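Glucose-1-phosphate thymidylyltransferase (Bacillus anthracis, PDB 4ECM) catalyses the transfer of a thymidylyl group from dTTP to glucose-1-phosphate, giving dTDP-glucose and pyrophosphate, a step of dTDP-L-rhamnose biosynthesis. Local coordinates at residues I171-I179 / L227-N235. Numbering follows the deposited sequence. Where two conformers were deposited one is given.
Sequences IQNRKIIEI and LKRGVLTYN
Tyr234 reaches from strand 232-236 to the beta hairpin of strands 167-172 and 175-181, its inner part on Ile176, its outer ring on Ile171 and its hydroxyl at the turn. CB lies 3.9 Å from CD1 of Ile176, which CG also meets. CD2 is 3.6 Å from CG1 of Ile176, which approaches obliquely; CE2 touches this CG1 and O of Arg174. CE1 is 4.0 Å from CD1 of Ile171, whose side chain comes from the opposite direction, and CZ is near both that methyl and O of Arg174. With CG set between the backbone N and the carbonyl carbon (chi1 74°), the hydroxyl arrives at the type I' turn Gln172-Lys175. There OH lies 3.2 Å from O of Arg174, at the ring edge and in its plane, at most a weak hydrogen bond. Val155 and Leu157 of strand 153-159 also touch Tyr234.

The other branch of Ile176, CG2, is 3.8 Å from CD2 of Leu227, in the last turn of helix 219-228. CD1 of Leu227 rests 3.3 Å from O of Ile176. CD2 of Leu232 lies 4.3 Å from CD1 of Ile179, whose side chain is about 6 Å from bound dTDP-glucose. In this surface contact of the nucleotidyl transferase fold, the hairpin packs on a helix end and a strand; the fit rests mainly on the shapes of the tyrosine ring and aliphatic branches, with little from polar bonds.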
ATOM      1  N   ILE A 171     -36.881  -5.486  27.977  1.00 30.76           N
ATOM      2  CA  ILE A 171     -36.743  -6.202  29.240  1.00 31.09           C
ATOM      3  C   ILE A 171     -37.968  -6.061  30.134  1.00 31.01           C
ATOM      4  O   ILE A 171     -38.402  -4.959  30.435  1.00 29.20           O
ATOM      5  CB  ILE A 171     -35.525  -5.702  30.028  1.00 31.17           C
ATOM      6  CG1 ILE A 171     -34.244  -5.948  29.222  1.00 32.20           C
ATOM      7  CG2 ILE A 171     -35.438  -6.411  31.398  1.00 32.54           C
ATOM      8  CD1 ILE A 171     -33.017  -5.536  29.948  1.00 34.22           C
ATOM      9  N   GLN A 172     -38.521  -7.192  30.539  1.00 32.12           N
ATOM     10  CA  GLN A 172     -39.647  -7.217  31.458  1.00 35.42           C
ATOM     11  C   GLN A 172     -39.374  -8.227  32.559  1.00 36.10           C
ATOM     12  O   GLN A 172     -39.019  -9.376  32.273  1.00 36.72           O
ATOM     13  CB  GLN A 172     -40.948  -7.551  30.736  1.00 36.33           C
ATOM     14  CG  GLN A 172     -41.345  -6.498  29.725  1.00 38.30           C
ATOM     15  CD  GLN A 172     -42.706  -6.748  29.126  1.00 42.70           C
ATOM     16  OE1 GLN A 172     -43.394  -7.703  29.481  1.00 46.92           O
ATOM     17  NE2 GLN A 172     -43.102  -5.892  28.204  1.00 46.19           N
ATOM     18  N   ASN A 173     -39.524  -7.790  33.810  1.00 36.76           N
ATOM     19  CA  ASN A 173     -39.299  -8.645  34.976  1.00 39.29           C
ATOM     20  C   ASN A 173     -37.930  -9.331  34.921  1.00 39.71           C
ATOM     21  O   ASN A 173     -37.790 -10.528  35.206  1.00 39.74           O
ATOM     22  CB  ASN A 173     -40.462  -9.628  35.117  1.00 40.13           C
ATOM     23  CG  ASN A 173     -41.800  -8.900  35.268  1.00 42.49           C
ATOM     24  OD1 ASN A 173     -41.981  -8.093  36.190  1.00 41.75           O
ATOM     25  ND2 ASN A 173     -42.726  -9.158  34.348  1.00 41.39           N
ATOM     26  N   ARG A 174     -36.929  -8.545  34.539  0.70 38.95           N
ATOM     27  CA  ARG A 174     -35.544  -8.990  34.443  0.70 40.06           C
ATOM     28  C   ARG A 174     -35.317 -10.101  33.414  0.70 39.35           C
ATOM     29  O   ARG A 174     -34.382 -10.889  33.547  0.70 40.45           O
ATOM     30  CB  ARG A 174     -35.008  -9.387  35.831  0.70 41.38           C
ATOM     31  CG  ARG A 174     -35.063  -8.239  36.849  0.70 45.25           C
ATOM     32  CD  ARG A 174     -34.395  -8.608  38.169  0.70 50.51           C
ATOM     33  NE  ARG A 174     -35.101  -9.693  38.847  0.70 56.47           N
ATOM     34  CZ  ARG A 174     -36.096  -9.529  39.716  0.70 60.45           C
ATOM     35  NH1 ARG A 174     -36.665 -10.594  40.268  0.70 63.37           N
ATOM     36  NH2 ARG A 174     -36.529  -8.310  40.042  0.70 61.45           N
ATOM     37  N   LYS A 175     -36.168 -10.152  32.392  1.00 38.79           N
ATOM     38  CA  LYS A 175     -36.029 -11.130  31.297  1.00 39.41           C
ATOM     39  C   LYS A 175     -36.108 -10.400  29.953  1.00 36.98           C
ATOM     40  O   LYS A 175     -36.927  -9.503  29.790  1.00 36.53           O
ATOM     41  CB  LYS A 175     -37.108 -12.236  31.341  1.00 41.08           C
ATOM     42  CG  LYS A 175     -36.801 -13.467  32.269  1.00 48.54           C
ATOM     43  CD  LYS A 175     -36.849 -13.148  33.784  1.00 55.90           C
ATOM     44  CE  LYS A 175     -36.438 -14.335  34.682  1.00 59.32           C
ATOM     45  NZ  LYS A 175     -37.430 -15.456  34.686  1.00 63.34           N
ATOM     46  N   ILE A 176     -35.265 -10.773  28.992  1.00 35.42           N
ATOM     47  CA  ILE A 176     -35.360 -10.182  27.652  1.00 34.60           C
ATOM     48  C   ILE A 176     -36.504 -10.863  26.902  1.00 34.48           C
ATOM     49  O   ILE A 176     -36.502 -12.076  26.713  1.00 35.15           O
ATOM     50  CB  ILE A 176     -34.071 -10.320  26.824  1.00 33.22           C
ATOM     51  CG1 ILE A 176     -32.919  -9.597  27.485  1.00 36.10           C
ATOM     52  CG2 ILE A 176     -34.251  -9.704  25.464  1.00 33.94           C
ATOM     53  CD1 ILE A 176     -31.662  -9.556  26.612  1.00 35.38           C
ATOM     54  N   ILE A 177     -37.488 -10.073  26.491  1.00 35.33           N
ATOM     55  CA  ILE A 177     -38.658 -10.585  25.775  1.00 35.63           C
ATOM     56  C   ILE A 177     -38.334 -10.665  24.295  1.00 34.00           C
ATOM     57  O   ILE A 177     -38.667 -11.644  23.650  1.00 34.56           O
ATOM     58  CB  ILE A 177     -39.903  -9.707  26.005  1.00 36.92           C
ATOM     59  CG1 ILE A 177     -40.188  -9.592  27.504  1.00 38.97           C
ATOM     60  CG2 ILE A 177     -41.122 -10.276  25.249  1.00 38.52           C
ATOM     61  CD1 ILE A 177     -40.358 -10.943  28.225  1.00 38.45           C
ATOM     62  N   GLU A 178     -37.684  -9.630  23.772  0.50 32.09           N
ATOM     63  CA  GLU A 178     -37.269  -9.599  22.375  0.50 30.84           C
ATOM     64  C   GLU A 178     -36.271  -8.471  22.138  0.50 29.12           C
ATOM     65  O   GLU A 178     -36.165  -7.537  22.931  0.50 27.83           O
ATOM     66  CB  GLU A 178     -38.479  -9.489  21.421  0.50 31.77           C
ATOM     67  CG  GLU A 178     -39.416  -8.303  21.641  0.50 32.85           C
ATOM     68  CD  GLU A 178     -38.825  -6.962  21.212  0.50 32.33           C
ATOM     69  OE1 GLU A 178     -39.576  -5.965  21.144  0.50 32.52           O
ATOM     70  OE2 GLU A 178     -37.617  -6.906  20.925  0.50 34.69           O
ATOM     71  N   ILE A 179     -35.507  -8.593  21.061  1.00 28.34           N
ATOM     72  CA  ILE A 179     -34.553  -7.575  20.680  1.00 27.49           C
ATOM     73  C   ILE A 179     -35.049  -7.052  19.344  1.00 27.50           C
ATOM     74  O   ILE A 179     -35.527  -7.813  18.510  1.00 28.56           O
ATOM     75  CB  ILE A 179     -33.131  -8.103  20.553  1.00 27.00           C
ATOM     76  CG1 ILE A 179     -32.642  -8.639  21.898  1.00 27.81           C
ATOM     77  CG2 ILE A 179     -32.198  -6.993  20.069  1.00 25.52           C
ATOM     78  CD1 ILE A 179     -31.327  -9.419  21.802  1.00 24.02           C
ATOM     79  N   LEU A 227     -32.496 -16.481  21.949  1.00 28.14           N
ATOM     80  CA  LEU A 227     -33.504 -16.057  22.921  1.00 29.41           C
ATOM     81  C   LEU A 227     -34.728 -16.984  22.893  1.00 30.84           C
ATOM     82  O   LEU A 227     -35.137 -17.485  23.932  1.00 31.35           O
ATOM     83  CB  LEU A 227     -33.916 -14.602  22.679  1.00 28.75           C
ATOM     84  CG  LEU A 227     -34.992 -14.024  23.603  1.00 32.70           C
ATOM     85  CD1 LEU A 227     -34.582 -14.155  25.077  1.00 36.09           C
ATOM     86  CD2 LEU A 227     -35.259 -12.571  23.230  1.00 33.76           C
ATOM     87  N   LYS A 228     -35.293 -17.213  21.711  1.00 32.80           N
ATOM     88  CA  LYS A 228     -36.437 -18.122  21.564  1.00 35.78           C
ATOM     89  C   LYS A 228     -36.100 -19.528  22.022  1.00 34.99           C
ATOM     90  O   LYS A 228     -36.981 -20.267  22.427  1.00 36.08           O
ATOM     91  CB  LYS A 228     -36.923 -18.199  20.120  1.00 37.79           C
ATOM     92  CG  LYS A 228     -37.576 -16.931  19.605  1.00 45.68           C
ATOM     93  CD  LYS A 228     -38.241 -17.197  18.261  1.00 55.45           C
ATOM     94  CE  LYS A 228     -38.975 -15.967  17.738  1.00 61.92           C
ATOM     95  NZ  LYS A 228     -39.809 -16.304  16.531  1.00 68.15           N
ATOM     96  N   ARG A 229     -34.829 -19.913  21.933  1.00 33.91           N
ATOM     97  CA  ARG A 229     -34.434 -21.235  22.403  1.00 34.20           C
ATOM     98  C   ARG A 229     -34.276 -21.243  23.931  1.00 33.71           C
ATOM     99  O   ARG A 229     -34.052 -22.288  24.524  1.00 35.26           O
ATOM    100  CB  ARG A 229     -33.171 -21.722  21.695  1.00 34.10           C
ATOM    101  CG  ARG A 229     -33.372 -22.064  20.201  1.00 35.24           C
ATOM    102  CD  ARG A 229     -32.061 -22.552  19.519  1.00 37.38           C
ATOM    103  NE  ARG A 229     -31.437 -23.627  20.301  1.00 42.18           N
ATOM    104  CZ  ARG A 229     -30.199 -23.617  20.808  1.00 42.67           C
ATOM    105  NH1 ARG A 229     -29.790 -24.653  21.540  1.00 43.44           N
ATOM    106  NH2 ARG A 229     -29.353 -22.618  20.573  1.00 37.87           N
ATOM    107  N   GLY A 230     -34.403 -20.080  24.566  1.00 32.38           N
ATOM    108  CA  GLY A 230     -34.325 -19.995  26.019  1.00 31.81           C
ATOM    109  C   GLY A 230     -32.918 -20.140  26.592  1.00 30.92           C
ATOM    110  O   GLY A 230     -32.764 -20.434  27.782  1.00 31.41           O
ATOM    111  N   VAL A 231     -31.895 -19.913  25.765  1.00 28.71           N
ATOM    112  CA  VAL A 231     -30.503 -20.047  26.226  1.00 27.92           C
ATOM    113  C   VAL A 231     -29.662 -18.744  26.080  1.00 26.60           C
ATOM    114  O   VAL A 231     -28.423 -18.779  26.121  1.00 27.01           O
ATOM    115  CB  VAL A 231     -29.822 -21.251  25.543  1.00 28.14           C
ATOM    116  CG1 VAL A 231     -30.570 -22.576  25.952  1.00 27.17           C
ATOM    117  CG2 VAL A 231     -29.798 -21.071  24.020  1.00 25.49           C
ATOM    118  N   LEU A 232     -30.345 -17.613  25.932  1.00 25.63           N
ATOM    119  CA  LEU A 232     -29.694 -16.305  25.870  1.00 26.14           C
ATOM    120  C   LEU A 232     -29.707 -15.650  27.268  1.00 26.21           C
ATOM    121  O   LEU A 232     -30.761 -15.575  27.883  1.00 28.11           O
ATOM    122  CB  LEU A 232     -30.428 -15.369  24.911  1.00 25.10           C
ATOM    123  CG  LEU A 232     -29.804 -13.958  24.827  1.00 24.38           C
ATOM    124  CD1 LEU A 232     -28.417 -14.043  24.222  1.00 16.81           C
ATOM    125  CD2 LEU A 232     -30.680 -12.990  24.018  1.00 22.93           C
ATOM    126  N   THR A 233     -28.545 -15.197  27.753  1.00 24.18           N
ATOM    127  CA  THR A 233     -28.459 -14.476  29.020  1.00 23.21           C
ATOM    128  C   THR A 233     -27.962 -13.075  28.727  1.00 24.09           C
ATOM    129  O   THR A 233     -27.500 -12.794  27.620  1.00 22.53           O
ATOM    130  CB  THR A 233     -27.501 -15.145  30.054  1.00 24.18           C
ATOM    131  OG1 THR A 233     -26.154 -15.159  29.548  1.00 24.03           O
ATOM    132  CG2 THR A 233     -27.972 -16.598  30.415  1.00 20.25           C
ATOM    133  N   TYR A 234     -28.076 -12.181  29.703  1.00 24.83           N
ATOM    134  CA  TYR A 234     -27.558 -10.843  29.531  1.00 24.91           C
ATOM    135  C   TYR A 234     -27.001 -10.276  30.816  1.00 25.59           C
ATOM    136  O   TYR A 234     -27.303 -10.745  31.915  1.00 25.49           O
ATOM    137  CB  TYR A 234     -28.630  -9.891  29.016  1.00 25.28           C
ATOM    138  CG  TYR A 234     -29.644  -9.500  30.052  1.00 27.34           C
ATOM    139  CD1 TYR A 234     -29.492  -8.331  30.796  1.00 26.75           C
ATOM    140  CD2 TYR A 234     -30.756 -10.301  30.300  1.00 27.84           C
ATOM    141  CE1 TYR A 234     -30.431  -7.968  31.764  1.00 27.14           C
ATOM    142  CE2 TYR A 234     -31.693  -9.947  31.249  1.00 29.40           C
ATOM    143  CZ  TYR A 234     -31.526  -8.778  31.983  1.00 28.49           C
ATOM    144  OH  TYR A 234     -32.457  -8.436  32.930  1.00 29.31           O
ATOM    145  N   ASN A 235     -26.174  -9.258  30.643  1.00 25.85           N
ATOM    146  CA  ASN A 235     -25.621  -8.504  31.743  1.00 26.91           C
ATOM    147  C   ASN A 235     -25.617  -7.035  31.366  1.00 27.11           C
ATOM    148  O   ASN A 235     -25.376  -6.683  30.213  1.00 26.38           O
ATOM    149  CB  ASN A 235     -24.186  -8.908  32.063  1.00 27.07           C
ATOM    150  CG  ASN A 235     -24.051 -10.350  32.444  1.00 27.85           C
ATOM    151  OD1 ASN A 235     -24.127 -11.237  31.592  1.00 29.90           O
ATOM    152  ND2 ASN A 235     -23.770 -10.599  33.721  1.00 22.42           N
TER